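Long-range contacts in endo-beta-N-acetylglucosaminidase F1 (Bacteroides thetaiotaomicron VPI-5482, PDB 6TCV), which probably cleaves the chitobiose core of high-mannose N-glycans, hydrolysing the bond between the two N-acetylglucosamine units: residues 267-272 / 314-319; 258-263 / 299-304; 124-129 / 149-154; 76-81 / 319-324. The protein carries 2 engineered substitutions. All blocks are in the same frame, centred on the assembly; numbering follows the deposited sequence.

Contacts 1 and 3 are mostly buried; contacts 2 and 4 are partly so. Contacts 1 and 2 share helix 262-278: contact 2 lies at its start, contact 1 packs its body against helix 306-319. They touch where Phe268 meets Leu260. Contact 4 shares Ala319 with contact 1 and sets the turn after helix 306-319 against the end of helix 68-78 of the N-terminal domain. It also touches contact 3, the strand pair inside that domain, through Asp322 and Thr124. The chemistry follows place. Backbone hydrogen bonds rule in 124-129/149-154 and recur in 258-263/299-304. Small side chains and a salt bridge join the helices; van der Waals contacts, a histidine-to-backbone bond and a water join the N-terminal domain to the barrel.

Contact 1 of 4, residues 267-272 / 314-319; sequences DFAREV and YETKQA
Arg270 and Glu315 both set CG beside the backbone N, anti to the carbonyl carbon, but their chains then differ. Arg270 runs extended from CG to NE, while Glu315 folds at chi2 (-65°). The two side chains end up side by side, pointing the same way. Arg270 NH2 lies 3.6 Å from Glu315 OE1, a salt bridge at the long end. The guanidinium and carboxylate planes are 74° apart, and OE1 approaches obliquely. A water sits between the two side chains, in the guanidinium plane at its edge; it accepts from Arg270 NE at 3.0 Å and donates to both Glu315 OE1 and Glu315 O. The other carboxylate oxygen, OE2, has its own salt bridge to Arg311.

These are neighbouring outer helices of the (beta/alpha)8 barrel, one following strand 243-249 and the other strand 283-287. Their axes pass 8.1 Å apart at a crossing angle of -43°. The small side chain of Ala269 is consistent with this close approach. Its CB sits 3.7 Å from Glu315 CB and 3.4 Å from Thr316 OG1. That hydroxyl is hydrogen-bonded to Leu312 O and Tyr286 OH; its contact with the methyl is van der Waals. Further along, Val272 CG1 comes 4.3 Å from Thr316 CG2, on the side where both residues reach Val284 of the barrel strand. Ala319 CB rests against Arg270 CG at 4.3 Å and also touches Ala273.

Contact 2 of 4, residues 258-263 / 299-304; sequences AQLSEQ and PSLTNP
Gln259 crosses Pro304 at a slant. Its CB sits 3.4 Å from Thr302 O and also close to Pro304 CA. CG takes the position between the backbone N and the carbonyl carbon (chi1 60°), and the chain beyond it is extended. OE1 then comes to the CB-CG side of the Pro304 ring, 3.6 Å from Pro304 CG. The amide nitrogen NE2 turns to other loops and bonds to Ile254 O and Asn292 O.

The backbones bridge once, at Leu260 and Leu301. Thr302 N donates to Gln259 O at 2.9 Å, and Ser261 N donates to Ser300 O at 2.9 Å. Each donor sits well above the carbonyl plane. Leu260 CD2 and Leu301 CD2 meet at 3.8 Å. Ser261 OG gives a hydrogen bond to Pro299 O at 2.8 Å and also caps Gly264 N. With an alanine here, Pro299 O is likely to lose this donor and Gly264 N its cap.

Ser261 is thus the N-cap of helix 262-278. The arrangement joins two successive beta-to-alpha loops, on the side of a (beta/alpha)8 barrel that carries the substrate site.

Contact 3 of 4, residues 124-129 / 149-154; sequences TYAIPV and IYLVKD
Tyr125 and Val152 face each other as an antiparallel hydrogen-bonded pair. Tyr125 N donates to Val152 O at 2.9 Å in a nearly straight bond (176°), and Val152 N returns one to Tyr125 O at 2.8 Å. Ile127 and Tyr150 repeat the pattern. Ile127 N meets Tyr150 O in the carbonyl plane at 2.8 Å, while the return bond from Tyr150 N to Ile127 O is longer, 3.1 Å, and comes from above that plane. Ala126 with Leu151 and Pro128 with Ile149 are the non-hydrogen-bonded pairs.

Side chains sort onto two faces. On one, Ile127 keeps CG1 beside its backbone N (chi1 -50°); with chi2 extended, this carries CD1 across to Val152 CG2 at 3.7 Å. The edge of the Tyr150 ring lies against Val129 CG2. On the other, Ala126 CB meets Ile149 CD1 at 4.0 Å. At the end of the pair, Thr124 CG2 packs on Leu151 CB at 3.8 Å.

Further out, Leu71 and Tyr74 of helix 68-78 cover the face of Ala126, Ile149 and Leu151. Ile113 and Met111 of strand 108-114 meet Ile127 and Tyr150. Tyr150 OH bonds to Asp27 OD1, Tyr125 OH to Gln120 N, and Thr124 OG1 to Asp322 OD2. A valine in place of Thr124 would probably leave Asp322 without this hydroxyl partner.

Mostly apolar side chains line both faces of this sheet of the N-terminal domain. The backbone bonds therefore set the register, while the hydroxyls of Thr124, Tyr125 and Tyr150 are satisfied by residues beyond the two strands.

Contact 4 of 4, residues 76-81 / 319-324; sequences KAHNTD and AMPDKL
Thr80 points its methyl CG2 at Pro321 CD, 4.0 Å away. Its torsion explains this: CG2 stands beside the backbone N, anti to the carbonyl carbon, and OG1 lies between the two (chi1 50°). The hydroxyl bonds to Asn75 OD1 of helix 68-78, and the methyl is the part of the side chain nearest the proline.

His78 reaches the same ring. Its ND1 is 4.3 Å from Pro321 CG, which approaches the imidazole obliquely. ND1 hydrogen-bonds to Gln318 O, near the end of helix 306-319. Since that oxygen can only accept, the proton is probably on ND1. The rings of His78 and Tyr74 also meet, and Tyr74 touches both Thr80 and Pro321.

The main chains come near each other through water. One water is 2.7 Å from His78 O and 2.7 Å from Ala319 O. It has more acceptors in reach than protons, so the two links may not both be made at once.

Asn79 ends helix 68-78 with a positive phi (53°), after which Thr80 points toward Pro321. Met320 to Lys323 forms a type I beta turn, closed by Lys323 N to Met320 O at 3.0 Å, with Pro321 at its second position. Lys317 NZ bonds to Lys323 O and holds the far end of the turn.

The turn is an alpha-to-beta connection of the (beta/alpha)8 barrel, between helix 306-319 and strand 324-329. The contact is one small, partly hydrated part of the interface between the N-terminal domain and the barrel.

Contact 1 of 4, residues 267-272 / 314-319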
loop_
_atom_site.group_PDB
_atom_site.type_symbol
_atom_site.label_atom_id
_atom_site.label_comp_id
_atom_site.label_asym_id
_atom_site.label_seq_id
_atom_site.Cartn_x
_atom_site.Cartn_y
_atom_site.Cartn_z
ATOM N N ASP A 267 -17.925 -8.273 -2.712
ATOM C CA ASP A 267 -18.493 -7.065 -3.313
ATOM C C ASP A 267 -17.824 -5.817 -2.764
ATOM O O ASP A 267 -17.531 -4.891 -3.516
ATOM C CB ASP A 267 -20.006 -7.003 -3.108
ATOM C CG ASP A 267 -20.730 -8.124 -3.779
ATOM O OD1 ASP A 267 -20.221 -8.823 -4.643
ATOM O OD2 ASP A 267 -22.032 -8.072 -3.679
ATOM N N PHE A 268 -17.578 -5.767 -1.449
ATOM C CA PHE A 268 -16.981 -4.563 -0.892
ATOM C C PHE A 268 -15.559 -4.403 -1.402
ATOM O O PHE A 268 -15.149 -3.274 -1.750
ATOM C CB PHE A 268 -17.034 -4.627 0.640
ATOM C CG PHE A 268 -16.594 -3.357 1.294
ATOM C CD1 PHE A 268 -17.389 -2.215 1.249
ATOM C CD2 PHE A 268 -15.346 -3.272 1.878
ATOM C CE1 PHE A 268 -16.934 -1.050 1.835
ATOM C CE2 PHE A 268 -14.910 -2.121 2.432
ATOM C CZ PHE A 268 -15.715 -1.012 2.398
ATOM N N ALA A 269 -14.818 -5.516 -1.520
ATOM C CA ALA A 269 -13.473 -5.464 -2.089
ATOM C C ALA A 269 -13.494 -4.894 -3.494
ATOM O O ALA A 269 -12.641 -4.065 -3.855
ATOM C CB ALA A 269 -12.919 -6.878 -2.147
ATOM N N ARG A 270 -14.473 -5.301 -4.297
ATOM C CA ARG A 270 -14.588 -4.835 -5.672
ATOM C C ARG A 270 -14.968 -3.358 -5.723
ATOM O O ARG A 270 -14.494 -2.632 -6.594
ATOM C CB ARG A 270 -15.539 -5.759 -6.451
ATOM C CG ARG A 270 -14.892 -7.140 -6.569
ATOM C CD ARG A 270 -15.833 -8.268 -6.885
ATOM N NE ARG A 270 -15.095 -9.519 -6.577
ATOM C CZ ARG A 270 -15.566 -10.736 -6.739
ATOM N NH1 ARG A 270 -16.774 -10.898 -7.221
ATOM N NH2 ARG A 270 -14.827 -11.800 -6.430
ATOM N N GLU A 271 -15.761 -2.888 -4.747
ATOM C CA GLU A 271 -16.065 -1.454 -4.655
ATOM C C GLU A 271 -14.831 -0.641 -4.277
ATOM O O GLU A 271 -14.582 0.426 -4.864
ATOM C CB GLU A 271 -17.206 -1.253 -3.657
ATOM C CG GLU A 271 -17.708 0.163 -3.634
ATOM C CD GLU A 271 -19.021 0.305 -2.944
ATOM O OE1 GLU A 271 -19.958 -0.485 -3.293
ATOM O OE2 GLU A 271 -19.240 1.303 -2.231
ATOM N N VAL A 272 -14.051 -1.141 -3.315
ATOM C CA VAL A 272 -12.819 -0.460 -2.957
ATOM C C VAL A 272 -11.883 -0.380 -4.162
ATOM O O VAL A 272 -11.287 0.674 -4.423
ATOM C CB VAL A 272 -12.168 -1.167 -1.767
ATOM C CG1 VAL A 272 -10.722 -0.694 -1.534
ATOM C CG2 VAL A 272 -12.986 -0.971 -0.506
ATOM N N TYR A 314 -7.895 -10.606 0.989
ATOM C CA TYR A 314 -7.610 -11.467 -0.145
ATOM C C TYR A 314 -8.411 -11.027 -1.356
ATOM O O TYR A 314 -7.862 -10.903 -2.452
ATOM C CB TYR A 314 -7.959 -12.920 0.224
ATOM C CG TYR A 314 -7.971 -13.846 -0.940
ATOM C CD1 TYR A 314 -6.776 -14.336 -1.479
ATOM C CD2 TYR A 314 -9.163 -14.222 -1.518
ATOM C CE1 TYR A 314 -6.796 -15.194 -2.610
ATOM C CE2 TYR A 314 -9.179 -15.085 -2.616
ATOM C CZ TYR A 314 -7.989 -15.567 -3.129
ATOM O OH TYR A 314 -8.003 -16.415 -4.227
ATOM N N GLU A 315 -9.718 -10.811 -1.195
ATOM C CA GLU A 315 -10.548 -10.412 -2.320
ATOM C C GLU A 315 -10.162 -9.040 -2.827
ATOM O O GLU A 315 -10.264 -8.780 -4.023
ATOM C CB GLU A 315 -12.044 -10.463 -1.952
ATOM C CG GLU A 315 -12.548 -11.840 -1.600
ATOM C CD GLU A 315 -12.518 -12.845 -2.727
ATOM O OE1 GLU A 315 -12.376 -12.437 -3.933
ATOM O OE2 GLU A 315 -12.653 -14.057 -2.426
ATOM N N THR A 316 -9.733 -8.148 -1.946
ATOM C CA THR A 316 -9.301 -6.835 -2.402
ATOM C C THR A 316 -8.045 -6.954 -3.255
ATOM O O THR A 316 -7.983 -6.370 -4.343
ATOM C CB THR A 316 -9.046 -5.914 -1.210
ATOM O OG1 THR A 316 -10.216 -5.787 -0.387
ATOM C CG2 THR A 316 -8.694 -4.524 -1.665
ATOM N N LYS A 317 -7.075 -7.775 -2.844
ATOM C CA LYS A 317 -5.883 -7.945 -3.672
ATOM C C LYS A 317 -6.244 -8.569 -5.005
ATOM O O LYS A 317 -5.697 -8.181 -6.038
ATOM C CB LYS A 317 -4.860 -8.786 -2.928
ATOM C CG LYS A 317 -3.485 -8.821 -3.568
ATOM C CD LYS A 317 -2.763 -7.536 -3.431
ATOM C CE LYS A 317 -1.342 -7.604 -4.011
ATOM N NZ LYS A 317 -0.675 -6.299 -3.862
ATOM N N GLN A 318 -7.144 -9.551 -5.024
ATOM C CA GLN A 318 -7.542 -10.152 -6.287
ATOM C C GLN A 318 -8.108 -9.122 -7.249
ATOM O O GLN A 318 -7.930 -9.265 -8.459
ATOM C CB GLN A 318 -8.551 -11.270 -6.057
ATOM C CG GLN A 318 -8.066 -12.451 -5.242
ATOM C CD GLN A 318 -6.583 -12.738 -5.386
ATOM O OE1 GLN A 318 -6.131 -13.135 -6.449
ATOM N NE2 GLN A 318 -5.825 -12.543 -4.313
ATOM N N ALA A 319 -8.800 -8.112 -6.739
ATOM C CA ALA A 319 -9.463 -7.103 -7.560
ATOM C C ALA A 319 -8.515 -5.983 -7.958
ATOM O O ALA A 319 -8.778 -5.293 -8.942
ATOM C CB ALA A 319 -10.677 -6.534 -6.812
HETATM O O HOH W 1 -12.280 -10.016 -5.526
#

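Contact 2 of 4, residues 258-263 / 299-304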
loop_
_atom_site.group_PDB
_atom_site.type_symbol
_atom_site.label_atom_id
_atom_site.label_comp_id
_atom_site.label_asym_id
_atom_site.label_seq_id
_atom_site.Cartn_x
_atom_site.Cartn_y
_atom_site.Cartn_z
ATOM N N ALA A 258 -14.198 -6.509 9.394
ATOM C CA ALA A 258 -13.919 -7.872 9.840
ATOM C C ALA A 258 -15.222 -8.632 10.069
ATOM O O ALA A 258 -15.226 -9.651 10.774
ATOM C CB ALA A 258 -13.053 -7.871 11.109
ATOM N N GLN A 259 -16.354 -8.197 9.465
ATOM C CA GLN A 259 -17.612 -8.880 9.691
ATOM C C GLN A 259 -18.473 -8.961 8.436
ATOM O O GLN A 259 -19.705 -8.983 8.532
ATOM C CB GLN A 259 -18.416 -8.290 10.858
ATOM C CG GLN A 259 -18.797 -6.815 10.706
ATOM C CD GLN A 259 -18.967 -6.087 12.032
ATOM O OE1 GLN A 259 -18.100 -6.202 12.904
ATOM N NE2 GLN A 259 -20.083 -5.378 12.232
ATOM N N LEU A 260 -17.848 -9.014 7.273
ATOM C CA LEU A 260 -18.555 -9.252 6.001
ATOM C C LEU A 260 -18.564 -10.743 5.719
ATOM O O LEU A 260 -17.566 -11.428 5.983
ATOM C CB LEU A 260 -17.858 -8.475 4.878
ATOM C CG LEU A 260 -17.738 -6.974 5.124
ATOM C CD1 LEU A 260 -17.098 -6.291 3.969
ATOM C CD2 LEU A 260 -19.092 -6.308 5.438
ATOM N N SER A 261 -19.707 -11.228 5.200
ATOM C CA SER A 261 -19.779 -12.583 4.703
ATOM C C SER A 261 -18.849 -12.730 3.505
ATOM O O SER A 261 -18.315 -11.752 2.984
ATOM C CB SER A 261 -21.218 -12.869 4.266
ATOM O OG SER A 261 -21.498 -12.026 3.160
ATOM N N GLU A 262 -18.691 -13.955 3.008
ATOM C CA GLU A 262 -17.827 -14.134 1.858
ATOM C C GLU A 262 -18.294 -13.274 0.675
ATOM O O GLU A 262 -17.486 -12.594 0.039
ATOM C CB GLU A 262 -17.735 -15.607 1.448
ATOM C CG GLU A 262 -16.847 -15.775 0.243
ATOM C CD GLU A 262 -16.406 -17.201 -0.024
ATOM O OE1 GLU A 262 -16.819 -18.098 0.737
ATOM O OE2 GLU A 262 -15.674 -17.389 -1.033
ATOM N N GLN A 263 -19.585 -13.329 0.326
ATOM C CA GLN A 263 -20.099 -12.512 -0.778
ATOM C C GLN A 263 -20.029 -11.025 -0.442
ATOM O O GLN A 263 -19.749 -10.199 -1.304
ATOM C CB GLN A 263 -21.492 -12.921 -1.193
ATOM C CG GLN A 263 -21.919 -12.304 -2.528
ATOM C CD GLN A 263 -21.013 -12.738 -3.691
ATOM O OE1 GLN A 263 -20.788 -13.946 -3.883
ATOM N NE2 GLN A 263 -20.559 -11.824 -4.487
ATOM N N PRO A 299 -27.422 -11.054 4.648
ATOM C CA PRO A 299 -26.514 -11.887 3.834
ATOM C C PRO A 299 -25.172 -11.270 3.557
ATOM O O PRO A 299 -24.269 -11.996 3.122
ATOM C CB PRO A 299 -27.296 -12.120 2.523
ATOM C CG PRO A 299 -28.268 -10.990 2.436
ATOM C CD PRO A 299 -28.657 -10.693 3.898
ATOM N N SER A 300 -25.028 -9.972 3.764
ATOM C CA SER A 300 -23.732 -9.333 3.545
ATOM C C SER A 300 -22.777 -9.450 4.729
ATOM O O SER A 300 -21.599 -9.102 4.595
ATOM C CB SER A 300 -23.928 -7.836 3.281
ATOM O OG SER A 300 -24.642 -7.611 2.059
ATOM N N LEU A 301 -23.266 -9.879 5.887
ATOM C CA LEU A 301 -22.537 -9.852 7.151
ATOM C C LEU A 301 -22.385 -11.236 7.752
ATOM O O LEU A 301 -23.050 -12.206 7.352
ATOM C CB LEU A 301 -23.290 -8.966 8.170
ATOM C CG LEU A 301 -23.647 -7.572 7.662
ATOM C CD1 LEU A 301 -24.456 -6.769 8.704
ATOM C CD2 LEU A 301 -22.396 -6.793 7.263
ATOM N N THR A 302 -21.490 -11.321 8.730
ATOM C CA THR A 302 -21.205 -12.545 9.465
ATOM C C THR A 302 -20.638 -12.184 10.836
ATOM O O THR A 302 -20.469 -11.019 11.166
ATOM C CB THR A 302 -20.306 -13.468 8.653
ATOM O OG1 THR A 302 -20.337 -14.774 9.258
ATOM C CG2 THR A 302 -18.886 -13.003 8.610
ATOM N N ASN A 303 -20.363 -13.218 11.658
ATOM C CA ASN A 303 -19.754 -12.992 12.967
ATOM C C ASN A 303 -18.387 -12.308 12.780
ATOM O O ASN A 303 -17.637 -12.643 11.844
ATOM C CB ASN A 303 -19.560 -14.345 13.707
ATOM C CG ASN A 303 -20.841 -15.117 13.741
ATOM O OD1 ASN A 303 -21.646 -15.032 14.656
ATOM N ND2 ASN A 303 -20.894 -16.087 12.839
ATOM N N PRO A 304 -18.051 -11.288 13.559
ATOM C CA PRO A 304 -16.734 -10.647 13.394
ATOM C C PRO A 304 -15.614 -11.652 13.658
ATOM O O PRO A 304 -15.633 -12.364 14.668
ATOM C CB PRO A 304 -16.731 -9.530 14.442
ATOM C CG PRO A 304 -18.247 -9.313 14.756
ATOM C CD PRO A 304 -18.865 -10.668 14.620
#

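Contact 3 of 4, residues 124-129 / 149-154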
loop_
_atom_site.group_PDB
_atom_site.type_symbol
_atom_site.label_atom_id
_atom_site.label_comp_id
_atom_site.label_asym_id
_atom_site.label_seq_id
_atom_site.Cartn_x
_atom_site.Cartn_y
_atom_site.Cartn_z
ATOM N N THR A 124 0.505 -0.100 -15.472
ATOM C CA THR A 124 1.054 -1.404 -15.152
ATOM C C THR A 124 1.005 -2.345 -16.353
ATOM O O THR A 124 -0.037 -2.472 -17.021
ATOM C CB THR A 124 0.265 -2.024 -14.009
ATOM O OG1 THR A 124 0.388 -1.211 -12.876
ATOM C CG2 THR A 124 0.765 -3.432 -13.675
ATOM N N TYR A 125 2.140 -2.955 -16.680
ATOM C CA TYR A 125 2.282 -3.932 -17.747
ATOM C C TYR A 125 2.496 -5.308 -17.128
ATOM O O TYR A 125 2.890 -5.436 -15.981
ATOM C CB TYR A 125 3.481 -3.543 -18.627
ATOM C CG TYR A 125 3.300 -2.233 -19.343
ATOM C CD1 TYR A 125 3.522 -1.033 -18.693
ATOM C CD2 TYR A 125 2.927 -2.197 -20.672
ATOM C CE1 TYR A 125 3.356 0.188 -19.357
ATOM C CE2 TYR A 125 2.766 -1.007 -21.335
ATOM C CZ TYR A 125 2.970 0.174 -20.675
ATOM O OH TYR A 125 2.794 1.350 -21.392
ATOM N N ALA A 126 2.268 -6.349 -17.893
ATOM C CA ALA A 126 2.337 -7.701 -17.370
ATOM C C ALA A 126 3.351 -8.567 -18.112
ATOM O O ALA A 126 3.426 -8.534 -19.333
ATOM C CB ALA A 126 0.946 -8.347 -17.456
ATOM N N ILE A 127 4.059 -9.388 -17.353
ATOM C CA ILE A 127 4.853 -10.477 -17.899
ATOM C C ILE A 127 4.265 -11.761 -17.354
ATOM O O ILE A 127 4.591 -12.176 -16.246
ATOM C CB ILE A 127 6.339 -10.355 -17.512
ATOM C CG1 ILE A 127 6.897 -8.970 -17.812
ATOM C CG2 ILE A 127 7.183 -11.396 -18.233
ATOM C CD1 ILE A 127 8.266 -8.689 -17.218
ATOM N N PRO A 128 3.381 -12.417 -18.119
ATOM C CA PRO A 128 2.855 -13.732 -17.724
ATOM C C PRO A 128 3.863 -14.775 -18.168
ATOM O O PRO A 128 4.236 -14.834 -19.336
ATOM C CB PRO A 128 1.554 -13.839 -18.522
ATOM C CG PRO A 128 1.822 -13.078 -19.753
ATOM C CD PRO A 128 2.776 -11.936 -19.376
ATOM N N VAL A 129 4.334 -15.562 -17.228
ATOM C CA VAL A 129 5.313 -16.598 -17.510
ATOM C C VAL A 129 4.660 -17.942 -17.245
ATOM O O VAL A 129 3.819 -18.073 -16.344
ATOM C CB VAL A 129 6.503 -16.372 -16.565
ATOM C CG1 VAL A 129 7.586 -17.385 -16.860
ATOM C CG2 VAL A 129 7.106 -14.963 -16.758
ATOM N N ILE A 149 3.149 -14.343 -12.549
ATOM C CA ILE A 149 3.023 -13.058 -13.215
ATOM C C ILE A 149 3.842 -11.963 -12.547
ATOM O O ILE A 149 3.979 -11.911 -11.317
ATOM C CB ILE A 149 1.533 -12.708 -13.433
ATOM C CG1 ILE A 149 1.403 -11.572 -14.440
ATOM C CG2 ILE A 149 0.853 -12.338 -12.086
ATOM C CD1 ILE A 149 0.028 -11.488 -15.073
ATOM N N TYR A 150 4.485 -11.115 -13.373
ATOM C CA TYR A 150 5.132 -9.880 -12.936
ATOM C C TYR A 150 4.311 -8.696 -13.433
ATOM O O TYR A 150 3.893 -8.704 -14.599
ATOM C CB TYR A 150 6.529 -9.751 -13.527
ATOM C CG TYR A 150 7.386 -10.850 -13.019
ATOM C CD1 TYR A 150 7.395 -12.090 -13.650
ATOM C CD2 TYR A 150 8.191 -10.645 -11.889
ATOM C CE1 TYR A 150 8.157 -13.131 -13.174
ATOM C CE2 TYR A 150 8.953 -11.705 -11.394
ATOM C CZ TYR A 150 8.949 -12.922 -12.064
ATOM O OH TYR A 150 9.694 -13.988 -11.617
ATOM N N LEU A 151 4.022 -7.757 -12.543
ATOM C CA LEU A 151 3.256 -6.553 -12.848
ATOM C C LEU A 151 4.223 -5.386 -12.744
ATOM O O LEU A 151 4.654 -5.024 -11.654
ATOM C CB LEU A 151 2.066 -6.468 -11.881
ATOM C CG LEU A 151 1.079 -7.622 -11.953
ATOM C CD1 LEU A 151 0.016 -7.528 -10.813
ATOM C CD2 LEU A 151 0.428 -7.765 -13.322
ATOM N N VAL A 152 4.603 -4.835 -13.904
ATOM C CA VAL A 152 5.754 -3.934 -14.063
ATOM C C VAL A 152 5.303 -2.499 -14.234
ATOM O O VAL A 152 4.426 -2.214 -15.054
ATOM C CB VAL A 152 6.630 -4.379 -15.255
ATOM C CG1 VAL A 152 7.884 -3.468 -15.365
ATOM C CG2 VAL A 152 7.010 -5.864 -15.179
ATOM N N LYS A 153 5.899 -1.610 -13.458
ATOM C CA LYS A 153 5.698 -0.171 -13.559
ATOM C C LYS A 153 7.027 0.558 -13.699
ATOM O O LYS A 153 7.989 0.229 -13.000
ATOM C CB LYS A 153 5.031 0.339 -12.274
ATOM C CG LYS A 153 3.840 -0.518 -11.852
ATOM C CD LYS A 153 3.251 -0.210 -10.473
ATOM C CE LYS A 153 3.310 1.228 -10.055
ATOM N NZ LYS A 153 2.915 1.270 -8.598
ATOM N N ASP A 154 7.123 1.470 -14.647
ATOM C CA ASP A 154 8.323 2.296 -14.798
ATOM C C ASP A 154 8.219 3.503 -13.884
ATOM O O ASP A 154 7.388 4.387 -14.117
ATOM C CB ASP A 154 8.502 2.652 -16.267
ATOM C CG ASP A 154 9.729 3.506 -16.556
ATOM O OD1 ASP A 154 10.541 3.753 -15.663
ATOM O OD2 ASP A 154 9.924 3.811 -17.760
#

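Contact 4 of 4, residues 76-81 / 319-324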
loop_
_atom_site.group_PDB
_atom_site.type_symbol
_atom_site.label_atom_id
_atom_site.label_comp_id
_atom_site.label_asym_id
_atom_site.label_seq_id
_atom_site.Cartn_x
_atom_site.Cartn_y
_atom_site.Cartn_z
ATOM N N LYS A 76 -9.108 -11.501 -17.577
ATOM C CA LYS A 76 -10.509 -11.876 -17.386
ATOM C C LYS A 76 -10.767 -12.323 -15.954
ATOM O O LYS A 76 -11.811 -11.997 -15.375
ATOM C CB LYS A 76 -10.919 -12.968 -18.377
ATOM N N ALA A 77 -9.856 -13.125 -15.386
ATOM C CA ALA A 77 -10.063 -13.636 -14.030
ATOM C C ALA A 77 -10.064 -12.519 -12.987
ATOM O O ALA A 77 -10.773 -12.613 -11.980
ATOM C CB ALA A 77 -8.991 -14.675 -13.694
ATOM N N HIS A 78 -9.244 -11.483 -13.180
ATOM C CA HIS A 78 -9.110 -10.388 -12.217
ATOM C C HIS A 78 -9.876 -9.144 -12.619
ATOM O O HIS A 78 -9.877 -8.170 -11.857
ATOM C CB HIS A 78 -7.633 -10.010 -12.017
ATOM C CG HIS A 78 -6.844 -11.088 -11.368
ATOM N ND1 HIS A 78 -6.785 -11.215 -9.997
ATOM C CD2 HIS A 78 -6.187 -12.155 -11.882
ATOM C CE1 HIS A 78 -6.092 -12.295 -9.692
ATOM N NE2 HIS A 78 -5.714 -12.883 -10.816
ATOM N N ASN A 79 -10.553 -9.186 -13.773
ATOM C CA ASN A 79 -11.235 -8.019 -14.311
ATOM C C ASN A 79 -10.282 -6.834 -14.394
ATOM O O ASN A 79 -10.629 -5.696 -14.083
ATOM C CB ASN A 79 -12.490 -7.703 -13.503
ATOM C CG ASN A 79 -13.570 -8.721 -13.732
ATOM O OD1 ASN A 79 -13.879 -9.053 -14.869
ATOM N ND2 ASN A 79 -14.177 -9.198 -12.652
ATOM N N THR A 80 -9.087 -7.098 -14.904
ATOM C CA THR A 80 -8.062 -6.077 -15.092
ATOM C C THR A 80 -7.809 -5.917 -16.588
ATOM O O THR A 80 -8.328 -6.668 -17.396
ATOM C CB THR A 80 -6.781 -6.467 -14.313
ATOM O OG1 THR A 80 -6.433 -7.833 -14.644
ATOM C CG2 THR A 80 -6.948 -6.325 -12.827
ATOM N N ASP A 81 -6.969 -4.947 -16.948
ATOM C CA ASP A 81 -6.741 -4.643 -18.356
ATOM C C ASP A 81 -5.269 -4.361 -18.601
ATOM O O ASP A 81 -4.915 -3.463 -19.378
ATOM C CB ASP A 81 -7.598 -3.461 -18.822
ATOM N N ALA A 319 -8.800 -8.112 -6.739
ATOM C CA ALA A 319 -9.463 -7.103 -7.560
ATOM C C ALA A 319 -8.515 -5.983 -7.958
ATOM O O ALA A 319 -8.778 -5.293 -8.942
ATOM C CB ALA A 319 -10.677 -6.534 -6.812
ATOM N N MET A 320 -7.416 -5.781 -7.235
ATOM C CA MET A 320 -6.399 -4.769 -7.576
ATOM C C MET A 320 -5.017 -5.340 -7.267
ATOM O O MET A 320 -4.286 -4.851 -6.387
ATOM C CB MET A 320 -6.642 -3.406 -6.908
ATOM C CG MET A 320 -6.756 -3.361 -5.406
ATOM S SD MET A 320 -7.199 -1.661 -4.912
ATOM C CE MET A 320 -6.944 -1.715 -3.128
ATOM N N PRO A 321 -4.579 -6.327 -8.077
ATOM C CA PRO A 321 -3.352 -7.042 -7.728
ATOM C C PRO A 321 -2.109 -6.201 -7.855
ATOM O O PRO A 321 -1.077 -6.544 -7.256
ATOM C CB PRO A 321 -3.328 -8.225 -8.684
ATOM C CG PRO A 321 -4.230 -7.808 -9.798
ATOM C CD PRO A 321 -5.283 -6.938 -9.198
ATOM N N ASP A 322 -2.114 -5.127 -8.631
ATOM C CA ASP A 322 -0.922 -4.279 -8.692
ATOM C C ASP A 322 -0.895 -3.189 -7.621
ATOM O O ASP A 322 0.093 -2.456 -7.563
ATOM C CB ASP A 322 -0.768 -3.670 -10.096
ATOM C CG ASP A 322 -1.942 -2.811 -10.478
ATOM O OD1 ASP A 322 -3.072 -3.112 -10.078
ATOM O OD2 ASP A 322 -1.729 -1.858 -11.262
ATOM N N LYS A 323 -1.931 -3.077 -6.785
ATOM C CA LYS A 323 -2.025 -2.022 -5.779
ATOM C C LYS A 323 -1.822 -2.582 -4.380
ATOM O O LYS A 323 -1.861 -3.800 -4.167
ATOM C CB LYS A 323 -3.385 -1.320 -5.892
ATOM C CG LYS A 323 -3.560 -0.620 -7.236
ATOM C CD LYS A 323 -4.774 0.287 -7.297
ATOM C CE LYS A 323 -4.905 1.032 -8.605
ATOM N NZ LYS A 323 -5.484 0.143 -9.611
ATOM N N LEU A 324 -1.564 -1.693 -3.426
ATOM C CA LEU A 324 -1.250 -2.098 -2.071
ATOM C C LEU A 324 -2.501 -2.431 -1.270
ATOM O O LEU A 324 -3.460 -1.653 -1.246
ATOM C CB LEU A 324 -0.472 -0.998 -1.355
ATOM C CG LEU A 324 0.904 -0.720 -1.950
ATOM C CD1 LEU A 324 1.483 0.524 -1.288
ATOM C CD2 LEU A 324 1.861 -1.882 -1.722
HETATM O O HOH W 2 -10.551 -5.700 -10.915
#